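Local atomic coordinates of possible thiol-disulfide isomerase (PDB entry 3HCZ), a protein that is of uncertain function but, as a thioredoxin-clan domain, probably takes part in thiol-disulfide exchange. Residues F37-Q42 / Q48-L53; D55-N60 / I65-A70; L115-K120 / I124-I129. All blocks are in the same frame, centred on the assembly; numbering follows the deposited sequence. Where two conformers were deposited one is given.

Contact 1 (F37-Q42 / Q48-L53)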
loop_
_atom_site.group_PDB
_atom_site.type_symbol
_atom_site.label_atom_id
_atom_site.label_comp_id
_atom_site.label_asym_id
_atom_site.label_seq_id
_atom_site.Cartn_x
_atom_site.Cartn_y
_atom_site.Cartn_z
ATOM N N PHE A 37 -0.106 0.990 0.607
ATOM C CA PHE A 37 -1.357 1.771 0.827
ATOM C C PHE A 37 -1.975 1.574 2.209
ATOM O O PHE A 37 -2.552 0.526 2.492
ATOM C CB PHE A 37 -2.355 1.418 -0.301
ATOM C CG PHE A 37 -3.603 2.211 -0.294
ATOM C CD1 PHE A 37 -3.596 3.580 -0.623
ATOM C CD2 PHE A 37 -4.813 1.606 0.045
ATOM C CE1 PHE A 37 -4.813 4.325 -0.628
ATOM C CE2 PHE A 37 -6.012 2.341 0.048
ATOM C CZ PHE A 37 -6.002 3.698 -0.297
ATOM N N PHE A 38 -1.911 2.607 3.055
ATOM C CA PHE A 38 -2.430 2.496 4.416
ATOM C C PHE A 38 -3.840 3.062 4.439
ATOM O O PHE A 38 -4.072 4.184 3.962
ATOM C CB PHE A 38 -1.554 3.244 5.438
ATOM C CG PHE A 38 -0.134 2.754 5.515
ATOM C CD1 PHE A 38 0.231 1.737 6.430
ATOM C CD2 PHE A 38 0.867 3.338 4.707
ATOM C CE1 PHE A 38 1.563 1.246 6.502
ATOM C CE2 PHE A 38 2.224 2.877 4.784
ATOM C CZ PHE A 38 2.573 1.824 5.671
ATOM N N TRP A 39 -4.774 2.298 4.999
ATOM C CA TRP A 39 -6.188 2.667 4.942
ATOM C C TRP A 39 -6.926 2.098 6.139
ATOM O O TRP A 39 -6.384 1.282 6.915
ATOM C CB TRP A 39 -6.825 2.198 3.613
ATOM C CG TRP A 39 -7.025 0.721 3.531
ATOM C CD1 TRP A 39 -6.052 -0.259 3.318
ATOM C CD2 TRP A 39 -8.265 0.036 3.692
ATOM N NE1 TRP A 39 -6.652 -1.507 3.304
ATOM C CE2 TRP A 39 -8.000 -1.346 3.546
ATOM C CE3 TRP A 39 -9.585 0.461 3.938
ATOM C CZ2 TRP A 39 -9.013 -2.310 3.650
ATOM C CZ3 TRP A 39 -10.592 -0.493 4.033
ATOM C CH2 TRP A 39 -10.300 -1.861 3.882
ATOM N N ASP A 40 -8.166 2.575 6.321
ATOM C CA ASP A 40 -8.968 2.249 7.500
ATOM C C ASP A 40 -10.417 2.149 7.033
ATOM O O ASP A 40 -10.952 3.093 6.441
ATOM C CB ASP A 40 -8.784 3.370 8.541
ATOM C CG ASP A 40 -9.500 3.117 9.849
ATOM O OD1 ASP A 40 -10.342 2.201 9.984
ATOM O OD2 ASP A 40 -9.242 3.920 10.771
ATOM N N SER A 41 -11.051 1.007 7.281
ATOM C CA SER A 41 -12.458 0.843 6.873
ATOM C C SER A 41 -13.367 1.812 7.623
ATOM O O SER A 41 -14.426 2.214 7.122
ATOM C CB SER A 41 -12.919 -0.609 7.074
ATOM O OG SER A 41 -13.205 -0.851 8.453
ATOM N N GLN A 42 -12.938 2.231 8.806
ATOM C CA GLN A 42 -13.756 3.154 9.591
ATOM C C GLN A 42 -13.796 4.561 9.040
ATOM O O GLN A 42 -14.467 5.417 9.588
ATOM C CB GLN A 42 -13.332 3.136 11.050
ATOM C CG GLN A 42 -13.467 1.727 11.637
ATOM C CD GLN A 42 -14.843 1.136 11.374
ATOM O OE1 GLN A 42 -15.786 1.467 12.072
ATOM N NE2 GLN A 42 -14.966 0.256 10.372
ATOM N N GLN A 48 -13.516 6.832 -1.036
ATOM C CA GLN A 48 -13.251 6.763 -2.477
ATOM C C GLN A 48 -11.911 6.241 -2.952
ATOM O O GLN A 48 -11.861 5.537 -3.957
ATOM C CB GLN A 48 -13.512 8.115 -3.121
ATOM C CG GLN A 48 -14.975 8.462 -3.026
ATOM C CD GLN A 48 -15.823 7.630 -3.970
ATOM O OE1 GLN A 48 -16.579 6.739 -3.551
ATOM N NE2 GLN A 48 -15.701 7.913 -5.256
ATOM N N GLU A 49 -10.839 6.580 -2.241
ATOM C CA GLU A 49 -9.492 6.268 -2.687
ATOM C C GLU A 49 -9.298 4.764 -2.800
ATOM O O GLU A 49 -8.703 4.267 -3.776
ATOM C CB GLU A 49 -8.474 6.824 -1.710
ATOM C CG GLU A 49 -8.437 8.336 -1.681
ATOM C CD GLU A 49 -9.264 8.935 -0.567
ATOM O OE1 GLU A 49 -10.163 8.238 -0.026
ATOM O OE2 GLU A 49 -9.007 10.113 -0.239
ATOM N N THR A 50 -9.814 4.028 -1.807
ATOM C CA THR A 50 -9.573 2.577 -1.769
ATOM C C THR A 50 -10.118 1.842 -3.031
ATOM O O THR A 50 -9.336 1.164 -3.740
ATOM C CB THR A 50 -10.015 1.946 -0.410
ATOM O OG1 THR A 50 -9.310 2.609 0.652
ATOM C CG2 THR A 50 -9.680 0.426 -0.353
ATOM N N PRO A 51 -11.429 1.979 -3.338
ATOM C CA PRO A 51 -11.925 1.233 -4.487
ATOM C C PRO A 51 -11.399 1.787 -5.813
ATOM O O PRO A 51 -11.256 1.028 -6.776
ATOM C CB PRO A 51 -13.452 1.411 -4.393
ATOM C CG PRO A 51 -13.631 2.682 -3.573
ATOM C CD PRO A 51 -12.538 2.564 -2.560
ATOM N N LYS A 52 -11.146 3.088 -5.882
ATOM C CA LYS A 52 -10.597 3.650 -7.093
ATOM C C LYS A 52 -9.168 3.168 -7.363
ATOM O O LYS A 52 -8.794 2.959 -8.512
ATOM C CB LYS A 52 -10.647 5.175 -7.060
ATOM C CG LYS A 52 -12.059 5.699 -7.348
ATOM C CD LYS A 52 -12.112 7.215 -7.281
ATOM C CE LYS A 52 -13.442 7.772 -7.770
ATOM N NZ LYS A 52 -13.575 7.671 -9.257
ATOM N N LEU A 53 -8.365 3.038 -6.306
ATOM C CA LEU A 53 -7.025 2.464 -6.434
ATOM C C LEU A 53 -7.176 1.011 -6.891
ATOM O O LEU A 53 -6.375 0.518 -7.685
ATOM C CB LEU A 53 -6.260 2.518 -5.098
ATOM C CG LEU A 53 -4.821 1.971 -5.177
ATOM C CD1 LEU A 53 -3.952 2.749 -6.205
ATOM C CD2 LEU A 53 -4.153 1.933 -3.793
#
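The methyl CD2 of Leu53 sits over one face of the Phe37 ring, 3.7 Å from its centroid and 19° off the ring normal, a CH-pi contact. At the rim of that ring, in its plane, lies the hydroxyl of Thr50, with OG1 3.4 Å from Phe37 CE2, while CB of Glu49 comes up to the edge at CZ. Over one face of the Trp39 indole the methyl CG2 of Thr50 approaches only loosely, displaced toward the rim; Thr50 OG1 comes nearer, 3.9 Å from Trp39 CB. Phe37 reaches the helix because its CG stands anti to the backbone N (chi1 -174°), which sends the ring out from the strand to meet Leu53 coming from the opposite direction. This is the first strand and helix of a thioredoxin-like beta-alpha-beta unit, the short segments running roughly antiparallel, at 145°, with axes 10.5 Å apart; the Phe37 ring fills the space between them. The turn joining them carries a Cys-Gly-His-Cys (CxxC) sequence, consistent with a redox-active site. Thr50 suits the junction, its OG1 being hydrogen-bonded to Gln47. An alanine in place of Phe37 would probably open a gap beneath the helix and leave Leu53 CD2 without the ring face it covers.

Contact 2 (D55-N60 / I65-A70)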
loop_
_atom_site.group_PDB
_atom_site.type_symbol
_atom_site.label_atom_id
_atom_site.label_comp_id
_atom_site.label_asym_id
_atom_site.label_seq_id
_atom_site.Cartn_x
_atom_site.Cartn_y
_atom_site.Cartn_z
ATOM N N ASP A 55 -9.596 -0.280 -8.761
ATOM C CA ASP A 55 -9.911 -0.224 -10.173
ATOM C C ASP A 55 -8.667 0.063 -10.989
ATOM O O ASP A 55 -8.456 -0.568 -12.015
ATOM C CB ASP A 55 -10.929 0.868 -10.473
ATOM C CG ASP A 55 -12.284 0.585 -9.893
ATOM O OD1 ASP A 55 -12.647 -0.592 -9.641
ATOM O OD2 ASP A 55 -13.015 1.580 -9.715
ATOM N N TRP A 56 -7.868 1.031 -10.535
ATOM C CA TRP A 56 -6.587 1.365 -11.186
ATOM C C TRP A 56 -5.651 0.134 -11.227
ATOM O O TRP A 56 -5.035 -0.145 -12.247
ATOM C CB TRP A 56 -5.915 2.566 -10.493
ATOM C CG TRP A 56 -4.536 2.863 -11.054
ATOM C CD1 TRP A 56 -4.219 3.750 -12.062
ATOM C CD2 TRP A 56 -3.295 2.250 -10.659
ATOM N NE1 TRP A 56 -2.862 3.720 -12.312
ATOM C CE2 TRP A 56 -2.274 2.805 -11.478
ATOM C CE3 TRP A 56 -2.950 1.269 -9.704
ATOM C CZ2 TRP A 56 -0.928 2.437 -11.353
ATOM C CZ3 TRP A 56 -1.604 0.892 -9.586
ATOM C CH2 TRP A 56 -0.613 1.475 -10.418
ATOM N N TRP A 57 -5.548 -0.568 -10.093
ATOM C CA TRP A 57 -4.708 -1.739 -9.956
ATOM C C TRP A 57 -5.144 -2.853 -10.916
ATOM O O TRP A 57 -4.301 -3.496 -11.571
ATOM C CB TRP A 57 -4.709 -2.235 -8.508
ATOM C CG TRP A 57 -3.945 -3.512 -8.339
ATOM C CD1 TRP A 57 -2.581 -3.673 -8.374
ATOM C CD2 TRP A 57 -4.499 -4.809 -8.095
ATOM N NE1 TRP A 57 -2.258 -5.025 -8.210
ATOM C CE2 TRP A 57 -3.414 -5.727 -8.012
ATOM C CE3 TRP A 57 -5.802 -5.288 -7.924
ATOM C CZ2 TRP A 57 -3.604 -7.089 -7.772
ATOM C CZ3 TRP A 57 -5.995 -6.657 -7.737
ATOM C CH2 TRP A 57 -4.899 -7.539 -7.650
ATOM N N LEU A 58 -6.452 -3.089 -11.011
ATOM C CA LEU A 58 -6.937 -4.088 -11.944
ATOM C C LEU A 58 -6.432 -3.787 -13.360
ATOM O O LEU A 58 -6.081 -4.714 -14.087
ATOM C CB LEU A 58 -8.463 -4.148 -11.947
ATOM C CG LEU A 58 -9.125 -4.752 -10.731
ATOM C CD1 LEU A 58 -10.642 -4.618 -10.863
ATOM C CD2 LEU A 58 -8.753 -6.249 -10.579
ATOM N N LYS A 59 -6.383 -2.503 -13.735
ATOM C CA LYS A 59 -5.976 -2.086 -15.088
ATOM C C LYS A 59 -4.462 -2.091 -15.316
ATOM O O LYS A 59 -3.994 -2.158 -16.460
ATOM C CB LYS A 59 -6.499 -0.681 -15.407
ATOM C CG LYS A 59 -7.961 -0.660 -15.722
ATOM C CD LYS A 59 -8.520 0.747 -15.566
ATOM C CE LYS A 59 -10.046 0.723 -15.711
ATOM N NZ LYS A 59 -10.705 1.467 -14.573
ATOM N N ASN A 60 -3.701 -2.013 -14.232
ATOM C CA ASN A 60 -2.266 -1.808 -14.336
ATOM C C ASN A 60 -1.429 -2.950 -13.765
ATOM O O ASN A 60 -0.203 -2.947 -13.907
ATOM C CB ASN A 60 -1.887 -0.471 -13.688
ATOM C CG ASN A 60 -2.390 0.716 -14.474
ATOM O OD1 ASN A 60 -1.724 1.190 -15.385
ATOM N ND2 ASN A 60 -3.562 1.204 -14.134
ATOM N N ILE A 65 2.743 -4.803 -10.915
ATOM C CA ILE A 65 2.474 -3.903 -9.764
ATOM C C ILE A 65 1.612 -4.616 -8.752
ATOM O O ILE A 65 0.566 -5.152 -9.111
ATOM C CB ILE A 65 1.774 -2.621 -10.238
ATOM C CG1 ILE A 65 2.654 -1.932 -11.270
ATOM C CG2 ILE A 65 1.465 -1.718 -9.064
ATOM C CD1 ILE A 65 1.957 -0.870 -12.082
ATOM N N GLN A 66 2.082 -4.696 -7.513
ATOM C CA GLN A 66 1.249 -5.197 -6.418
ATOM C C GLN A 66 0.851 -4.019 -5.509
ATOM O O GLN A 66 1.626 -3.046 -5.370
ATOM C CB GLN A 66 1.976 -6.321 -5.630
ATOM C CG GLN A 66 1.175 -6.901 -4.412
ATOM C CD GLN A 66 -0.136 -7.495 -4.845
ATOM O OE1 GLN A 66 -1.121 -6.777 -5.027
ATOM N NE2 GLN A 66 -0.160 -8.820 -5.058
ATOM N N VAL A 67 -0.322 -4.106 -4.877
ATOM C CA VAL A 67 -0.668 -3.177 -3.787
ATOM C C VAL A 67 -0.601 -3.957 -2.460
ATOM O O VAL A 67 -1.247 -5.007 -2.300
ATOM C CB VAL A 67 -2.076 -2.564 -3.934
ATOM C CG1 VAL A 67 -2.414 -1.651 -2.712
ATOM C CG2 VAL A 67 -2.220 -1.777 -5.272
ATOM N N TYR A 68 0.242 -3.444 -1.562
ATOM C CA TYR A 68 0.358 -3.957 -0.205
ATOM C C TYR A 68 -0.628 -3.082 0.540
ATOM O O TYR A 68 -0.285 -1.938 0.963
ATOM C CB TYR A 68 1.809 -3.789 0.283
ATOM C CG TYR A 68 2.131 -4.598 1.536
ATOM C CD1 TYR A 68 2.524 -5.938 1.431
ATOM C CD2 TYR A 68 2.107 -4.000 2.789
ATOM C CE1 TYR A 68 2.836 -6.689 2.579
ATOM C CE2 TYR A 68 2.440 -4.742 3.958
ATOM C CZ TYR A 68 2.790 -6.077 3.831
ATOM O OH TYR A 68 3.095 -6.791 4.987
ATOM N N ALA A 69 -1.885 -3.569 0.639
ATOM C CA ALA A 69 -2.963 -2.750 1.149
ATOM C C ALA A 69 -2.980 -2.967 2.671
ATOM O O ALA A 69 -3.513 -3.975 3.165
ATOM C CB ALA A 69 -4.321 -3.089 0.511
ATOM N N ALA A 70 -2.317 -2.056 3.371
ATOM C CA ALA A 70 -2.031 -2.198 4.821
ATOM C C ALA A 70 -3.173 -1.543 5.618
ATOM O O ALA A 70 -3.193 -0.328 5.836
ATOM C CB ALA A 70 -0.678 -1.545 5.144
#
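Trp56 brings the outer corner of its indole against the CD1 tip and CG2 branch of Ile65, the two side chains crossing at about a right angle with Trp56 CH2 3.9 Å from Ile65 CD1. The polar edge of this indole faces elsewhere, its NE1 being bound to Asp135. Trp57, next along the helix, is the residue that makes a polar bond to the strand: NE1 donates to Ile65 O at 3.0 Å, near the indole plane but with a bent N-H...O angle of 142°. Its CG lies anti to the backbone N (chi1 175°), a torsion that swings the indole across to the strand, where CD1 also meets Val67 CG2 at 3.7 Å. Tryptophan fits here because one group supplies both a donor and a broad apolar surface. The bent chain of Gln66 brings OE1 to 3.7 Å from Trp57 CZ2; that oxygen accepts from Val67 N in the carbonyl plane, on a lone pair. Asn60 closes the helix: its ND2 donates almost straight (171°) to Trp56 O, one turn back, while its own O lies 3.5 Å from Ile65 CD1. Thus helix 49-60 packs on strand 65-71, the second strand of the beta-alpha-beta unit 33-39, 49-60, 65-71; Ile65 also packs on Ile35 of the adjoining strand 33-39, and Trp56 extends to Leu134 and Leu138 of the helix 134-147.

Contact 3 (L115-K120 / I124-I129). With SO4 (sulfate ion), chain D.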
loop_
_atom_site.group_PDB
_atom_site.type_symbol
_atom_site.label_atom_id
_atom_site.label_comp_id
_atom_site.label_asym_id
_atom_site.label_seq_id
_atom_site.Cartn_x
_atom_site.Cartn_y
_atom_site.Cartn_z
ATOM N N LEU A 115 -0.438 6.783 0.674
ATOM C CA LEU A 115 0.106 5.937 -0.401
ATOM C C LEU A 115 1.607 6.231 -0.661
ATOM O O LEU A 115 2.014 7.418 -0.788
ATOM C CB LEU A 115 -0.715 6.206 -1.686
ATOM C CG LEU A 115 -0.440 5.364 -2.934
ATOM C CD1 LEU A 115 -1.672 5.387 -3.794
ATOM C CD2 LEU A 115 0.762 5.947 -3.711
ATOM N N TYR A 116 2.418 5.182 -0.708
ATOM C CA TYR A 116 3.818 5.284 -1.151
ATOM C C TYR A 116 4.005 4.424 -2.369
ATOM O O TYR A 116 3.353 3.397 -2.485
ATOM C CB TYR A 116 4.783 4.786 -0.064
ATOM C CG TYR A 116 4.791 5.669 1.167
ATOM C CD1 TYR A 116 5.741 6.686 1.302
ATOM C CD2 TYR A 116 3.839 5.496 2.198
ATOM C CE1 TYR A 116 5.766 7.497 2.455
ATOM C CE2 TYR A 116 3.843 6.332 3.342
ATOM C CZ TYR A 116 4.814 7.319 3.462
ATOM O OH TYR A 116 4.870 8.180 4.553
ATOM N N VAL A 117 4.897 4.804 -3.283
ATOM C CA VAL A 117 5.238 3.926 -4.381
ATOM C C VAL A 117 6.669 3.472 -4.108
ATOM O O VAL A 117 7.566 4.287 -3.831
ATOM C CB VAL A 117 5.147 4.643 -5.768
ATOM C CG1 VAL A 117 5.478 3.679 -6.907
ATOM C CG2 VAL A 117 3.712 5.248 -5.950
ATOM N N LEU A 118 6.881 2.162 -4.191
ATOM C CA LEU A 118 8.216 1.592 -3.971
ATOM C C LEU A 118 8.674 0.907 -5.251
ATOM O O LEU A 118 7.855 0.326 -5.968
ATOM C CB LEU A 118 8.169 0.498 -2.880
ATOM C CG LEU A 118 7.406 0.865 -1.600
ATOM C CD1 LEU A 118 7.290 -0.279 -0.561
ATOM C CD2 LEU A 118 8.004 2.159 -0.940
ATOM N N ASP A 119 9.978 0.904 -5.476
ATOM C CA ASP A 119 10.526 0.159 -6.624
ATOM C C ASP A 119 10.663 -1.366 -6.359
ATOM O O ASP A 119 10.173 -1.893 -5.325
ATOM C CB ASP A 119 11.843 0.802 -7.138
ATOM C CG ASP A 119 13.057 0.494 -6.265
ATOM O OD1 ASP A 119 12.979 -0.232 -5.255
ATOM O OD2 ASP A 119 14.145 0.986 -6.611
ATOM N N LYS A 120 11.314 -2.084 -7.288
ATOM C CA LYS A 120 11.424 -3.543 -7.137
ATOM C C LYS A 120 12.130 -3.957 -5.835
ATOM O O LYS A 120 11.827 -5.030 -5.296
ATOM C CB LYS A 120 12.102 -4.224 -8.325
ATOM C CG LYS A 120 13.578 -4.024 -8.372
ATOM C CD LYS A 120 14.237 -5.013 -9.365
ATOM C CE LYS A 120 14.834 -6.192 -8.607
ATOM N NZ LYS A 120 14.266 -7.486 -9.099
ATOM N N ILE A 124 11.825 3.813 -1.712
ATOM C CA ILE A 124 10.740 4.748 -1.842
ATOM C C ILE A 124 10.987 5.635 -3.062
ATOM O O ILE A 124 12.010 6.375 -3.117
ATOM C CB ILE A 124 10.613 5.624 -0.547
ATOM C CG1 ILE A 124 10.191 4.734 0.655
ATOM C CG2 ILE A 124 9.590 6.797 -0.765
ATOM C CD1 ILE A 124 10.502 5.387 2.009
ATOM N N ILE A 125 10.049 5.612 -4.009
ATOM C CA ILE A 125 10.206 6.469 -5.231
ATOM C C ILE A 125 9.132 7.574 -5.353
ATOM O O ILE A 125 9.308 8.530 -6.112
ATOM C CB ILE A 125 10.304 5.646 -6.548
ATOM C CG1 ILE A 125 9.050 4.776 -6.778
ATOM C CG2 ILE A 125 11.576 4.740 -6.515
ATOM C CD1 ILE A 125 9.087 4.027 -8.160
ATOM N N ALA A 126 8.083 7.471 -4.549
ATOM C CA ALA A 126 7.047 8.482 -4.433
ATOM C C ALA A 126 6.441 8.432 -3.015
ATOM O O ALA A 126 6.239 7.358 -2.450
ATOM C CB ALA A 126 5.969 8.323 -5.523
ATOM N N LYS A 127 6.222 9.601 -2.413
ATOM C CA LYS A 127 5.728 9.670 -1.021
ATOM C C LYS A 127 4.385 10.390 -0.944
ATOM O O LYS A 127 4.301 11.544 -1.314
ATOM C CB LYS A 127 6.663 10.510 -0.117
ATOM C CG LYS A 127 8.114 10.053 -0.026
ATOM C CD LYS A 127 8.822 10.805 1.153
ATOM C CE LYS A 127 9.540 12.034 0.665
ATOM N NZ LYS A 127 10.480 12.618 1.690
ATOM N N ARG A 128 3.351 9.692 -0.468
ATOM C CA ARG A 128 2.096 10.337 -0.086
ATOM C C ARG A 128 1.452 11.095 -1.244
ATOM O O ARG A 128 0.968 12.239 -1.082
ATOM C CB ARG A 128 2.304 11.268 1.116
ATOM C CG ARG A 128 2.646 10.514 2.397
ATOM C CD ARG A 128 2.594 11.448 3.606
ATOM N NE ARG A 128 2.836 10.732 4.848
ATOM C CZ ARG A 128 1.932 10.543 5.803
ATOM N NH1 ARG A 128 0.705 11.005 5.687
ATOM N NH2 ARG A 128 2.272 9.890 6.883
ATOM N N ILE A 129 1.456 10.475 -2.416
ATOM C CA ILE A 129 0.837 11.069 -3.610
ATOM C C ILE A 129 -0.569 10.481 -3.775
ATOM O O ILE A 129 -0.890 9.448 -3.172
ATOM C CB ILE A 129 1.708 10.868 -4.874
ATOM C CG1 ILE A 129 1.904 9.373 -5.148
ATOM C CG2 ILE A 129 3.084 11.533 -4.676
ATOM C CD1 ILE A 129 2.456 9.120 -6.556
HETATM S S SO4 D . 1.377 15.183 3.865
HETATM O O1 SO4 D . 2.575 15.263 2.982
HETATM O O2 SO4 D . 0.267 16.036 3.466
HETATM O O3 SO4 D . 0.964 13.795 3.761
HETATM O O4 SO4 D . 1.649 15.526 5.257
HETATM O O HOH W 1 -1.201 9.468 0.002
#
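Val117 and Ala126 form the hydrogen-bonded pair of an antiparallel beta hairpin that makes one edge of the thioredoxin-like sheet. A classic beta bulge interrupts it, Ile125 and Ala126 both facing Val117. Packing is tight here: Val117 CG1 meets Ile125 CG1 at 3.7 Å, and the small Ala126 lets its CB rest 3.8 Å from Val117 CB, on the face where both reach the helix 134-147. The CG1 of Ile125 stands between its backbone N and carbonyl carbon (chi1 60°), which turns this branch back over Val117. On the other face Leu118 CD2 touches Ile124 CG1, and the Tyr116 ring crosses Lys127 obliquely, Tyr116 CD1 lying 3.8 Å from Lys127 CA. Toward Leu115 and Arg128 the contact loosens and becomes more polar. Arg128 N bonds only weakly to Leu115 O, and a water accepts from Leu115 N and donates to Ile129 O. The long Arg128 suits this exposed edge; in one of its two conformers the extended chain runs beside Tyr116 and NE donates to Tyr116 OH at 3.3 Å, while its approach to a sulfate, probably from the crystallisation liquor, is doubtful. The bulge itself is firmer: Val117 N donates to Ala126 O, and Val117 O accepts weakly from Ala126 N and, at 2.8 Å and nearly straight (167°), from Ile125 N.

In the fold
All three contacts reach one mixed sheet. Contacts 1 and 2, with centres 11 Å apart, share the helix 49-60 and pack it on the neighbouring strands 33-39 (contact 1) and 65-71 (contact 2), which are joined by probable hydrogen bonds from Ala70 N to Phe37 O (2.7 Å) and from Phe37 N to Tyr68 O (3.0 Å). Contact 3 lies on the other side of the strand 33-39; its centre is 16 Å from that of contact 1, yet Phe38 CE2 packs on Tyr116 CD2 at 4.0 Å. Contacts 2 and 3 do not touch, their nearest atoms being about 7 Å apart. Contact 1 flanks the CxxC turn, the probable redox site; the sulfate near contact 3 probably comes from the crystallisation liquor.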